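Local coordinates for protein flap endonuclease 1 (Desulfurococcus amylolyticus, PDB 3ORY) that probably cuts 5' single-stranded flaps from branched DNA, as expected of a structure-specific, metal-dependent nuclease of the FEN1/XPG family, at residues K269-G272 and K276-K279; E104-K109 and N252-E257; G74-T79 and T335-Y340; S70-L75 and D324-S329. All blocks are in the same frame, centred on the assembly; numbering follows the deposited sequence.

Interaction 1 (K269-G272 and K276-K279); sequences KAYG and KIPK
Tyr271 lays one face of its phenol ring against Ile277 and Pro278, where the chain returns past the C-terminal end of helix 261-271. In FEN1 nucleases the corresponding helix is probably the second helix of the DNA-binding helix-two-turn-helix motif. Here the chain leaves it through Gly272, the first residue to depart from helical geometry. The positive phi of Gly272 (64°) suits a glycine.

The main interactions are two CH-pi contacts on the same ring face. Pro278 CD sits 3.6 Å from the centroid of the Tyr271 ring, 20° off the ring normal. Ile277 CA lies 4.2 Å from that centroid and nearer the CG end. The side chains of Tyr271 and Pro278 cross at about a right angle, and Pro278 meets the phenol with CD and CG. With chi1 at -62°, Tyr271 CG stands beside its own backbone N, and the ring faces the returning loop.

Apolar packing continues at the root of the ring. Tyr271 CB meets Ile277 CG1 at 3.8 Å. Ile277 is buried and also touches Leu282.

Lys276 adds a looser contact. Its CB rests 3.6 Å from Tyr271 O, while its extended chain leads the charged end away. At the far end of the phenol, Tyr271 OH lies 3.7 Å from Pro278 CG.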
loop_
_atom_site.group_PDB
_atom_site.type_symbol
_atom_site.label_atom_id
_atom_site.label_comp_id
_atom_site.label_asym_id
_atom_site.label_seq_id
_atom_site.Cartn_x
_atom_site.Cartn_y
_atom_site.Cartn_z
ATOM N N LYS A 269 24.819 -9.185 -1.906
ATOM C CA LYS A 269 25.333 -10.554 -1.983
ATOM C C LYS A 269 26.849 -10.619 -2.224
ATOM O O LYS A 269 27.536 -11.438 -1.623
ATOM C CB LYS A 269 24.564 -11.376 -3.019
ATOM C CG LYS A 269 23.133 -11.698 -2.572
ATOM C CD LYS A 269 22.329 -12.396 -3.658
ATOM C CE LYS A 269 22.541 -13.902 -3.649
ATOM N NZ LYS A 269 21.623 -14.527 -4.649
ATOM N N ALA A 270 27.370 -9.720 -3.058
ATOM C CA ALA A 270 28.786 -9.740 -3.421
ATOM C C ALA A 270 29.688 -9.299 -2.274
ATOM O O ALA A 270 30.818 -9.781 -2.132
ATOM C CB ALA A 270 29.022 -8.872 -4.659
ATOM N N TYR A 271 29.183 -8.399 -1.440
ATOM C CA TYR A 271 29.970 -7.824 -0.364
ATOM C C TYR A 271 29.500 -8.183 1.045
ATOM O O TYR A 271 30.057 -7.693 2.039
ATOM C CB TYR A 271 30.056 -6.310 -0.562
ATOM C CG TYR A 271 30.759 -5.993 -1.855
ATOM C CD1 TYR A 271 32.149 -6.074 -1.942
ATOM C CD2 TYR A 271 30.040 -5.675 -3.001
ATOM C CE1 TYR A 271 32.809 -5.820 -3.138
ATOM C CE2 TYR A 271 30.682 -5.415 -4.200
ATOM C CZ TYR A 271 32.072 -5.493 -4.260
ATOM O OH TYR A 271 32.722 -5.233 -5.445
ATOM N N GLY A 272 28.469 -9.027 1.124
ATOM C CA GLY A 272 27.941 -9.503 2.405
ATOM C C GLY A 272 27.349 -8.398 3.261
ATOM O O GLY A 272 27.444 -8.438 4.484
ATOM N N LYS A 276 31.010 -3.106 3.411
ATOM C CA LYS A 276 32.149 -3.556 2.605
ATOM C C LYS A 276 32.049 -3.195 1.114
ATOM O O LYS A 276 33.041 -3.312 0.385
ATOM C CB LYS A 276 32.338 -5.064 2.752
ATOM C CG LYS A 276 32.855 -5.482 4.111
ATOM C CD LYS A 276 32.910 -6.984 4.216
ATOM C CE LYS A 276 33.906 -7.406 5.276
ATOM N NZ LYS A 276 34.174 -8.863 5.169
ATOM N N ILE A 277 30.858 -2.790 0.657
ATOM C CA ILE A 277 30.678 -2.328 -0.734
ATOM C C ILE A 277 31.709 -1.223 -0.978
ATOM O O ILE A 277 31.811 -0.295 -0.170
ATOM C CB ILE A 277 29.224 -1.819 -1.014
ATOM C CG1 ILE A 277 28.210 -2.949 -0.835
ATOM C CG2 ILE A 277 29.089 -1.224 -2.435
ATOM C CD1 ILE A 277 26.747 -2.512 -0.990
ATOM N N PRO A 278 32.505 -1.333 -2.067
ATOM C CA PRO A 278 33.530 -0.306 -2.258
ATOM C C PRO A 278 32.877 1.068 -2.285
ATOM O O PRO A 278 31.838 1.251 -2.935
ATOM C CB PRO A 278 34.148 -0.657 -3.622
ATOM C CG PRO A 278 33.825 -2.091 -3.838
ATOM C CD PRO A 278 32.473 -2.286 -3.190
ATOM N N LYS A 279 33.476 2.007 -1.553
ATOM C CA LYS A 279 32.912 3.341 -1.346
ATOM C C LYS A 279 32.485 4.098 -2.620
ATOM O O LYS A 279 31.442 4.757 -2.602
ATOM C CB LYS A 279 33.859 4.207 -0.497
ATOM C CG LYS A 279 34.261 3.597 0.850
ATOM C CD LYS A 279 33.103 3.584 1.850
ATOM C CE LYS A 279 33.415 2.663 3.027
ATOM N NZ LYS A 279 32.178 2.237 3.748
#

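Interaction 2 (E104-K109 and N252-E257); sequences EIERRK and NPDGFE
Glu106 and Pro253 have their CA atoms 6.2 Å apart, where helix 102-125 passes a type I beta turn running from Asn252 to Gly255. The turn is closed by the bond from Gly255 N to Asn252 O. It belongs to the loop between helices 237-247 and 261-271, which probably corresponds to the connection in the helix-two-turn-helix motif of FEN1 nucleases. Helix 102-125 probably forms part of the helical arch of this family.

Glu106 carries the helix side of the contact. Its CB packs on Pro253 CB at 3.9 Å. The chain then bends at chi2 (-85°), which lays the carboxylate beside the turn. Glu106 OE1 lies 3.3 Å from Pro253 O; both are acceptors, so this is proximity and not a bond. Arg103 from the same helix donates a hydrogen bond to Pro253 O, which would ease the crowding of negative oxygens.

Glu106 is gripped from its own helix by a salt bridge. Arg107 NH1 donates to the syn lone pair of Glu106 OE1, 3.2 Å away, in a nearly straight bond (170°). The carboxylate lies at the guanidinium edge. Arg107 NH2 has a second salt bridge to Asp10.

Asp254 brings a second negative charge near, its OD1 4.1 Å from Glu106 OE2. The two carboxylate planes are turned 66° apart. Asp254 OD1 also meets the methylene of Glu106, 3.3 Å from CG.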
loop_
_atom_site.group_PDB
_atom_site.type_symbol
_atom_site.label_atom_id
_atom_site.label_comp_id
_atom_site.label_asym_id
_atom_site.label_seq_id
_atom_site.Cartn_x
_atom_site.Cartn_y
_atom_site.Cartn_z
ATOM N N GLU A 104 7.471 8.322 1.528
ATOM C CA GLU A 104 6.262 8.517 0.719
ATOM C C GLU A 104 6.343 9.819 -0.058
ATOM O O GLU A 104 5.917 9.889 -1.207
ATOM C CB GLU A 104 4.987 8.533 1.573
ATOM C CG GLU A 104 4.582 7.185 2.130
ATOM C CD GLU A 104 3.374 7.285 3.059
ATOM O OE1 GLU A 104 2.880 8.414 3.332
ATOM O OE2 GLU A 104 2.923 6.230 3.527
ATOM N N ILE A 105 6.880 10.858 0.577
ATOM C CA ILE A 105 6.959 12.172 -0.077
ATOM C C ILE A 105 7.983 12.145 -1.209
ATOM O O ILE A 105 7.748 12.710 -2.283
ATOM C CB ILE A 105 7.274 13.290 0.931
ATOM C CG1 ILE A 105 6.056 13.528 1.837
ATOM C CG2 ILE A 105 7.705 14.588 0.204
ATOM C CD1 ILE A 105 6.407 14.187 3.130
ATOM N N GLU A 106 9.119 11.492 -0.964
ATOM C CA GLU A 106 10.144 11.328 -1.990
ATOM C C GLU A 106 9.627 10.492 -3.175
ATOM O O GLU A 106 9.934 10.799 -4.341
ATOM C CB GLU A 106 11.412 10.699 -1.395
ATOM C CG GLU A 106 12.575 10.542 -2.398
ATOM C CD GLU A 106 12.490 9.268 -3.229
ATOM O OE1 GLU A 106 11.717 8.356 -2.870
ATOM O OE2 GLU A 106 13.212 9.161 -4.246
ATOM N N ARG A 107 8.865 9.435 -2.870
ATOM C CA ARG A 107 8.269 8.589 -3.906
ATOM C C ARG A 107 7.296 9.394 -4.758
ATOM O O ARG A 107 7.356 9.345 -5.984
ATOM C CB ARG A 107 7.552 7.365 -3.312
ATOM C CG ARG A 107 8.487 6.316 -2.706
ATOM C CD ARG A 107 9.823 6.339 -3.416
ATOM N NE ARG A 107 9.843 5.520 -4.603
ATOM C CZ ARG A 107 10.818 5.515 -5.504
ATOM N NH1 ARG A 107 11.872 6.325 -5.392
ATOM N NH2 ARG A 107 10.723 4.700 -6.541
ATOM N N ARG A 108 6.409 10.140 -4.106
ATOM C CA ARG A 108 5.468 11.008 -4.827
ATOM C C ARG A 108 6.187 11.993 -5.765
ATOM O O ARG A 108 5.834 12.109 -6.943
ATOM C CB ARG A 108 4.553 11.755 -3.846
ATOM C CG ARG A 108 3.496 12.578 -4.538
ATOM C CD ARG A 108 2.643 13.388 -3.579
ATOM N NE ARG A 108 1.893 14.392 -4.339
ATOM C CZ ARG A 108 2.351 15.607 -4.651
ATOM N NH1 ARG A 108 3.565 15.995 -4.254
ATOM N NH2 ARG A 108 1.591 16.443 -5.358
ATOM N N LYS A 109 7.197 12.688 -5.240
ATOM C CA LYS A 109 7.992 13.619 -6.042
ATOM C C LYS A 109 8.623 12.929 -7.264
ATOM O O LYS A 109 8.560 13.467 -8.371
ATOM C CB LYS A 109 9.046 14.327 -5.183
ATOM C CG LYS A 109 9.945 15.322 -5.946
ATOM C CD LYS A 109 10.005 16.684 -5.232
ATOM C CE LYS A 109 11.061 17.623 -5.843
ATOM N NZ LYS A 109 12.439 17.288 -5.357
ATOM N N ASN A 252 16.509 7.588 5.009
ATOM C CA ASN A 252 17.399 7.977 3.906
ATOM C C ASN A 252 16.587 7.913 2.606
ATOM O O ASN A 252 16.799 7.033 1.789
ATOM C CB ASN A 252 18.686 7.109 3.858
ATOM C CG ASN A 252 18.437 5.658 3.411
ATOM O OD1 ASN A 252 17.512 4.973 3.894
ATOM N ND2 ASN A 252 19.289 5.175 2.493
ATOM N N PRO A 253 15.625 8.848 2.439
ATOM C CA PRO A 253 14.572 8.724 1.412
ATOM C C PRO A 253 15.042 8.642 -0.047
ATOM O O PRO A 253 14.347 8.052 -0.885
ATOM C CB PRO A 253 13.685 9.965 1.626
ATOM C CG PRO A 253 14.277 10.751 2.725
ATOM C CD PRO A 253 15.458 10.038 3.302
ATOM N N ASP A 254 16.208 9.202 -0.345
ATOM C CA ASP A 254 16.740 9.164 -1.709
ATOM C C ASP A 254 17.512 7.885 -2.047
ATOM O O ASP A 254 17.815 7.633 -3.216
ATOM C CB ASP A 254 17.616 10.390 -1.971
ATOM C CG ASP A 254 16.839 11.687 -1.856
ATOM O OD1 ASP A 254 15.646 11.706 -2.232
ATOM O OD2 ASP A 254 17.423 12.689 -1.393
ATOM N N GLY A 255 17.814 7.078 -1.031
ATOM C CA GLY A 255 18.675 5.906 -1.210
ATOM C C GLY A 255 20.042 6.281 -1.762
ATOM O O GLY A 255 20.575 7.355 -1.463
ATOM N N PHE A 256 20.603 5.400 -2.582
ATOM C CA PHE A 256 21.909 5.643 -3.184
ATOM C C PHE A 256 21.780 5.766 -4.698
ATOM O O PHE A 256 21.064 4.993 -5.327
ATOM C CB PHE A 256 22.895 4.557 -2.751
ATOM C CG PHE A 256 23.215 4.597 -1.268
ATOM C CD1 PHE A 256 24.348 5.268 -0.807
ATOM C CD2 PHE A 256 22.355 4.012 -0.334
ATOM C CE1 PHE A 256 24.645 5.329 0.562
ATOM C CE2 PHE A 256 22.636 4.066 1.038
ATOM C CZ PHE A 256 23.783 4.724 1.491
ATOM N N GLU A 257 22.471 6.749 -5.268
ATOM C CA GLU A 257 22.281 7.153 -6.664
ATOM C C GLU A 257 22.551 6.038 -7.665
ATOM O O GLU A 257 23.583 5.370 -7.600
ATOM C CB GLU A 257 23.167 8.362 -7.002
ATOM C CG GLU A 257 22.904 9.581 -6.124
ATOM C CD GLU A 257 23.975 10.657 -6.258
ATOM O OE1 GLU A 257 24.136 11.452 -5.302
ATOM O OE2 GLU A 257 24.647 10.709 -7.312
#

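Interaction 3 (G74-T79 and T335-Y340); sequences GLFYRT and TALERY
Phe76 presents the edge of its ring to Leu337, whose CD2 lies near the ring plane, 4.1 Å from Phe76 CE1. Tyr77 CE2 also lies near the plane of the Phe76 ring, on its CD2 side. The Tyr77 ring in turn has Phe76 CD2 over the centre of one face, 3.5 Å above its plane. The neighbouring aromatics of helix 70-84 thus pack on each other before they meet the second helix.

Ala336 CB fits against both rings. It approaches each obliquely, at 3.8 Å from Phe76 CE2 and 3.8 Å from Tyr77 CE1. Two first torsions bring the rings together here. Phe76 CG is anti to its backbone N (chi1 -179°), whereas Tyr77 CG is swung beside its own N (chi1 -69°).

The segments of helices 70-84 and 330-347 cross at 40° with axes 11.1 Å apart. The small methyl of Ala336 points at the opposing helix, and the long rings bridge this wide spacing. Helix 315-325 adds Val318 and Leu322 against Phe76, and Val318 also touches Leu337.

The polar groups of Thr79 and Tyr340 have partners of their own. Thr79 OG1 donates to Leu75 O at 2.6 Å, in the carbonyl plane, and is also hydrogen-bonded with Tyr91 OH. That carbonyl also accepts from Thr79 N. Tyr340 OH is bonded to Met156 O, a polar anchor of helix 330-347 on another part of the chain.

Between these two segments the helices are held by apolar packing alone. The fit rests on close-packed rings and methyls, without a directional bond.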
loop_
_atom_site.group_PDB
_atom_site.type_symbol
_atom_site.label_atom_id
_atom_site.label_comp_id
_atom_site.label_asym_id
_atom_site.label_seq_id
_atom_site.Cartn_x
_atom_site.Cartn_y
_atom_site.Cartn_z
ATOM N N GLY A 74 -12.584 4.382 -2.653
ATOM C CA GLY A 74 -11.799 3.152 -2.572
ATOM C C GLY A 74 -11.943 2.435 -1.249
ATOM O O GLY A 74 -12.224 1.228 -1.213
ATOM N N LEU A 75 -11.772 3.168 -0.153
ATOM C CA LEU A 75 -11.840 2.550 1.151
ATOM C C LEU A 75 -13.212 1.899 1.394
ATOM O O LEU A 75 -13.293 0.799 1.925
ATOM C CB LEU A 75 -11.521 3.561 2.247
ATOM C CG LEU A 75 -11.253 3.021 3.654
ATOM C CD1 LEU A 75 -10.029 2.120 3.687
ATOM C CD2 LEU A 75 -11.048 4.185 4.604
ATOM N N PHE A 76 -14.274 2.593 1.010
ATOM C CA PHE A 76 -15.623 2.062 1.152
ATOM C C PHE A 76 -15.844 0.805 0.306
ATOM O O PHE A 76 -16.087 -0.279 0.839
ATOM C CB PHE A 76 -16.645 3.149 0.802
ATOM C CG PHE A 76 -18.086 2.716 0.942
ATOM C CD1 PHE A 76 -18.608 2.343 2.185
ATOM C CD2 PHE A 76 -18.933 2.719 -0.168
ATOM C CE1 PHE A 76 -19.958 1.958 2.305
ATOM C CE2 PHE A 76 -20.279 2.340 -0.053
ATOM C CZ PHE A 76 -20.788 1.965 1.184
ATOM N N TYR A 77 -15.733 0.951 -1.006
ATOM C CA TYR A 77 -16.093 -0.128 -1.922
ATOM C C TYR A 77 -15.149 -1.326 -1.867
ATOM O O TYR A 77 -15.602 -2.465 -1.943
ATOM C CB TYR A 77 -16.260 0.395 -3.355
ATOM C CG TYR A 77 -17.483 1.278 -3.504
ATOM C CD1 TYR A 77 -18.776 0.740 -3.397
ATOM C CD2 TYR A 77 -17.359 2.647 -3.755
ATOM C CE1 TYR A 77 -19.912 1.548 -3.530
ATOM C CE2 TYR A 77 -18.496 3.463 -3.896
ATOM C CZ TYR A 77 -19.760 2.904 -3.776
ATOM O OH TYR A 77 -20.875 3.702 -3.905
ATOM N N ARG A 78 -13.848 -1.069 -1.725
ATOM C CA ARG A 78 -12.873 -2.155 -1.648
ATOM C C ARG A 78 -13.007 -2.937 -0.346
ATOM O O ARG A 78 -12.908 -4.166 -0.353
ATOM C CB ARG A 78 -11.444 -1.629 -1.813
ATOM C CG ARG A 78 -10.340 -2.676 -1.629
ATOM C CD ARG A 78 -10.429 -3.794 -2.675
ATOM N NE ARG A 78 -10.450 -3.277 -4.045
ATOM C CZ ARG A 78 -10.117 -3.992 -5.119
ATOM N NH1 ARG A 78 -9.720 -5.250 -4.985
ATOM N NH2 ARG A 78 -10.165 -3.445 -6.324
ATOM N N THR A 79 -13.243 -2.233 0.763
ATOM C CA THR A 79 -13.412 -2.907 2.056
ATOM C C THR A 79 -14.650 -3.802 2.045
ATOM O O THR A 79 -14.614 -4.913 2.576
ATOM C CB THR A 79 -13.462 -1.926 3.240
ATOM O OG1 THR A 79 -12.251 -1.153 3.263
ATOM C CG2 THR A 79 -13.590 -2.676 4.569
ATOM N N THR A 335 -27.443 0.880 -1.731
ATOM C CA THR A 335 -27.350 -0.463 -2.320
ATOM C C THR A 335 -26.123 -1.224 -1.781
ATOM O O THR A 335 -26.240 -2.376 -1.358
ATOM C CB THR A 335 -27.332 -0.402 -3.877
ATOM O OG1 THR A 335 -28.531 0.223 -4.343
ATOM C CG2 THR A 335 -27.249 -1.786 -4.480
ATOM N N ALA A 336 -24.959 -0.568 -1.775
ATOM C CA ALA A 336 -23.745 -1.196 -1.248
ATOM C C ALA A 336 -23.887 -1.550 0.236
ATOM O O ALA A 336 -23.487 -2.638 0.656
ATOM C CB ALA A 336 -22.523 -0.309 -1.482
ATOM N N LEU A 337 -24.454 -0.634 1.023
ATOM C CA LEU A 337 -24.682 -0.891 2.449
ATOM C C LEU A 337 -25.607 -2.097 2.691
ATOM O O LEU A 337 -25.334 -2.927 3.562
ATOM C CB LEU A 337 -25.227 0.357 3.154
ATOM C CG LEU A 337 -24.206 1.455 3.480
ATOM C CD1 LEU A 337 -24.938 2.731 3.891
ATOM C CD2 LEU A 337 -23.199 0.996 4.555
ATOM N N GLU A 338 -26.687 -2.189 1.916
ATOM C CA GLU A 338 -27.582 -3.350 1.965
ATOM C C GLU A 338 -26.790 -4.648 1.840
ATOM O O GLU A 338 -26.925 -5.552 2.670
ATOM C CB GLU A 338 -28.606 -3.297 0.833
ATOM C CG GLU A 338 -29.626 -2.183 0.913
ATOM C CD GLU A 338 -30.534 -2.166 -0.311
ATOM O OE1 GLU A 338 -30.531 -3.162 -1.066
ATOM O OE2 GLU A 338 -31.241 -1.160 -0.519
ATOM N N ARG A 339 -25.958 -4.733 0.805
ATOM C CA ARG A 339 -25.125 -5.915 0.584
ATOM C C ARG A 339 -24.074 -6.084 1.679
ATOM O O ARG A 339 -23.842 -7.196 2.155
ATOM C CB ARG A 339 -24.466 -5.858 -0.797
ATOM C CG ARG A 339 -25.395 -6.269 -1.922
ATOM C CD ARG A 339 -25.030 -5.586 -3.225
ATOM N NE ARG A 339 -26.130 -5.675 -4.190
ATOM C CZ ARG A 339 -26.184 -5.006 -5.343
ATOM N NH1 ARG A 339 -27.226 -5.151 -6.149
ATOM N NH2 ARG A 339 -25.195 -4.182 -5.689
ATOM N N TYR A 340 -23.463 -4.975 2.091
ATOM C CA TYR A 340 -22.399 -5.023 3.083
ATOM C C TYR A 340 -22.872 -5.542 4.436
ATOM O O TYR A 340 -22.202 -6.384 5.033
ATOM C CB TYR A 340 -21.713 -3.655 3.238
ATOM C CG TYR A 340 -20.712 -3.581 4.375
ATOM C CD1 TYR A 340 -19.573 -4.403 4.398
ATOM C CD2 TYR A 340 -20.890 -2.672 5.420
ATOM C CE1 TYR A 340 -18.638 -4.319 5.448
ATOM C CE2 TYR A 340 -19.962 -2.577 6.469
ATOM C CZ TYR A 340 -18.844 -3.408 6.475
ATOM O OH TYR A 340 -17.950 -3.312 7.519
#

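Interaction 4 (S70-L75 and D324-S329); sequences SHLSGL and DEHDFS
Leu72 sets its CD1 methyl over one face of the His326 imidazole, in a CH-pi contact of 3.8 Å to the ring centroid. The methyl lies 19° off the ring normal, displaced toward the CD2-NE2 side. This joins the start of helix 70-84 to the short connection between the two consecutive C-terminal helices, 315-325 and 330-347, which pack beside the nuclease domain.

Phe328 makes the second contact from the same loop. It meets helix 70-84 edge-on, with Ser73 CA and Ser73 N near its ring plane. Its CZ lies 3.7 Å from Ser73 N, and its CE1 is 3.7 Å from Ser73 CB. Leu72 CB is a looser neighbour, 4.3 Å from Phe328 CZ. The ring therefore bears on backbone as well as side chain.

The next shell sets the positions of these groups. His326 ND1 is hydrogen-bonded to Asp63 OD2, which fixes the rotation of the imidazole. The face of His71 has Leu72 CG 3.5 Å above its plane, so the leucine is bounded on the side of its own helix too. Between His326 and Phe328, Asp327 has positive phi (62°), consistent with a tight turn that leaves both side chains directed at helix 70-84. A backbone hydrogen bond ties Phe328 to Leu322.

Ser329 follows as the N-cap of helix 330-347. Its OG is hydrogen-bonded to Arg332 N.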
loop_
_atom_site.group_PDB
_atom_site.type_symbol
_atom_site.label_atom_id
_atom_site.label_comp_id
_atom_site.label_asym_id
_atom_site.label_seq_id
_atom_site.Cartn_x
_atom_site.Cartn_y
_atom_site.Cartn_z
ATOM N N SER A 70 -11.553 10.331 -3.725
ATOM C CA SER A 70 -11.080 9.042 -4.259
ATOM C C SER A 70 -10.690 8.033 -3.174
ATOM O O SER A 70 -10.967 6.838 -3.296
ATOM C CB SER A 70 -9.902 9.250 -5.224
ATOM O OG SER A 70 -10.331 9.876 -6.428
ATOM N N HIS A 71 -10.060 8.528 -2.114
ATOM C CA HIS A 71 -9.557 7.683 -1.029
ATOM C C HIS A 71 -10.701 7.065 -0.230
ATOM O O HIS A 71 -10.617 5.909 0.191
ATOM C CB HIS A 71 -8.649 8.503 -0.102
ATOM C CG HIS A 71 -9.319 9.695 0.494
ATOM N ND1 HIS A 71 -9.880 10.693 -0.273
ATOM C CD2 HIS A 71 -9.523 10.051 1.782
ATOM C CE1 HIS A 71 -10.407 11.610 0.519
ATOM N NE2 HIS A 71 -10.194 11.248 1.770
ATOM N N LEU A 72 -11.768 7.837 -0.041
ATOM C CA LEU A 72 -12.952 7.365 0.675
ATOM C C LEU A 72 -13.770 6.394 -0.160
ATOM O O LEU A 72 -14.332 5.446 0.377
ATOM C CB LEU A 72 -13.846 8.539 1.108
ATOM C CG LEU A 72 -13.220 9.530 2.081
ATOM C CD1 LEU A 72 -14.141 10.715 2.322
ATOM C CD2 LEU A 72 -12.823 8.859 3.408
ATOM N N SER A 73 -13.845 6.645 -1.465
ATOM C CA SER A 73 -14.554 5.765 -2.381
ATOM C C SER A 73 -13.894 4.389 -2.434
ATOM O O SER A 73 -14.556 3.359 -2.269
ATOM C CB SER A 73 -14.599 6.379 -3.776
ATOM O OG SER A 73 -15.422 5.611 -4.615
ATOM N N GLY A 74 -12.584 4.382 -2.653
ATOM C CA GLY A 74 -11.799 3.152 -2.572
ATOM C C GLY A 74 -11.943 2.435 -1.249
ATOM O O GLY A 74 -12.224 1.228 -1.213
ATOM N N LEU A 75 -11.772 3.168 -0.153
ATOM C CA LEU A 75 -11.840 2.550 1.151
ATOM C C LEU A 75 -13.212 1.899 1.394
ATOM O O LEU A 75 -13.293 0.799 1.925
ATOM C CB LEU A 75 -11.521 3.561 2.247
ATOM C CG LEU A 75 -11.253 3.021 3.654
ATOM C CD1 LEU A 75 -10.029 2.120 3.687
ATOM C CD2 LEU A 75 -11.048 4.185 4.604
ATOM N N ASP A 324 -23.865 12.838 2.649
ATOM C CA ASP A 324 -24.121 14.213 3.103
ATOM C C ASP A 324 -22.879 15.100 3.058
ATOM O O ASP A 324 -22.923 16.208 2.532
ATOM C CB ASP A 324 -24.736 14.224 4.505
ATOM C CG ASP A 324 -26.015 13.409 4.585
ATOM O OD1 ASP A 324 -26.665 13.200 3.539
ATOM O OD2 ASP A 324 -26.370 12.971 5.689
ATOM N N GLU A 325 -21.774 14.598 3.585
ATOM C CA GLU A 325 -20.548 15.385 3.676
ATOM C C GLU A 325 -19.712 15.367 2.396
ATOM O O GLU A 325 -18.953 16.313 2.144
ATOM C CB GLU A 325 -19.705 14.906 4.854
ATOM C CG GLU A 325 -20.281 15.298 6.218
ATOM C CD GLU A 325 -19.591 14.607 7.397
ATOM O OE1 GLU A 325 -18.393 14.255 7.301
ATOM O OE2 GLU A 325 -20.269 14.413 8.429
ATOM N N HIS A 326 -19.834 14.305 1.597
ATOM C CA HIS A 326 -18.958 14.140 0.433
ATOM C C HIS A 326 -19.664 13.865 -0.900
ATOM O O HIS A 326 -19.025 13.518 -1.906
ATOM C CB HIS A 326 -17.859 13.109 0.730
ATOM C CG HIS A 326 -16.910 13.548 1.804
ATOM N ND1 HIS A 326 -15.989 14.555 1.613
ATOM C CD2 HIS A 326 -16.753 13.133 3.085
ATOM C CE1 HIS A 326 -15.298 14.736 2.726
ATOM N NE2 HIS A 326 -15.742 13.888 3.635
ATOM N N ASP A 327 -20.987 14.019 -0.892
ATOM C CA ASP A 327 -21.804 14.047 -2.113
ATOM C C ASP A 327 -21.775 12.773 -2.958
ATOM O O ASP A 327 -21.998 12.830 -4.170
ATOM C CB ASP A 327 -21.456 15.286 -2.955
ATOM C CG ASP A 327 -21.587 16.568 -2.165
ATOM O OD1 ASP A 327 -22.728 16.914 -1.803
ATOM O OD2 ASP A 327 -20.553 17.223 -1.884
ATOM N N PHE A 328 -21.513 11.630 -2.319
ATOM C CA PHE A 328 -21.626 10.324 -2.979
ATOM C C PHE A 328 -23.092 10.075 -3.310
ATOM O O PHE A 328 -23.985 10.623 -2.657
ATOM C CB PHE A 328 -21.153 9.205 -2.054
ATOM C CG PHE A 328 -19.663 9.018 -2.008
ATOM C CD1 PHE A 328 -19.104 7.795 -2.359
ATOM C CD2 PHE A 328 -18.816 10.047 -1.582
ATOM C CE1 PHE A 328 -17.724 7.595 -2.306
ATOM C CE2 PHE A 328 -17.428 9.861 -1.526
ATOM C CZ PHE A 328 -16.883 8.629 -1.890
ATOM N N SER A 329 -23.344 9.232 -4.304
ATOM C CA SER A 329 -24.713 8.902 -4.688
ATOM C C SER A 329 -25.438 8.104 -3.601
ATOM O O SER A 329 -24.957 7.051 -3.178
ATOM C CB SER A 329 -24.728 8.105 -5.995
ATOM O OG SER A 329 -25.889 7.291 -6.048
#

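How the interactions relate
Interactions 3 and 4 are successive contacts on helix 70-84. Their centres are 11 Å apart, and they share Gly74 and Leu75. Along this helix, interaction 4 engages the loop after helix 315-325 and interaction 3 the following helix 330-347. Interactions 1 and 2 lie in another region, with centres 22 Å apart. Segment 252-257 precedes helix 261-271, and interaction 1 sits at the end of that helix. Interactions 1 and 3 are on opposite sides of the chain's centre, about 50 Å between centres. Interaction 2 links the putative arch helix to the putative helix-two-turn-helix motif, whereas interactions 3 and 4 dock the C-terminal helices.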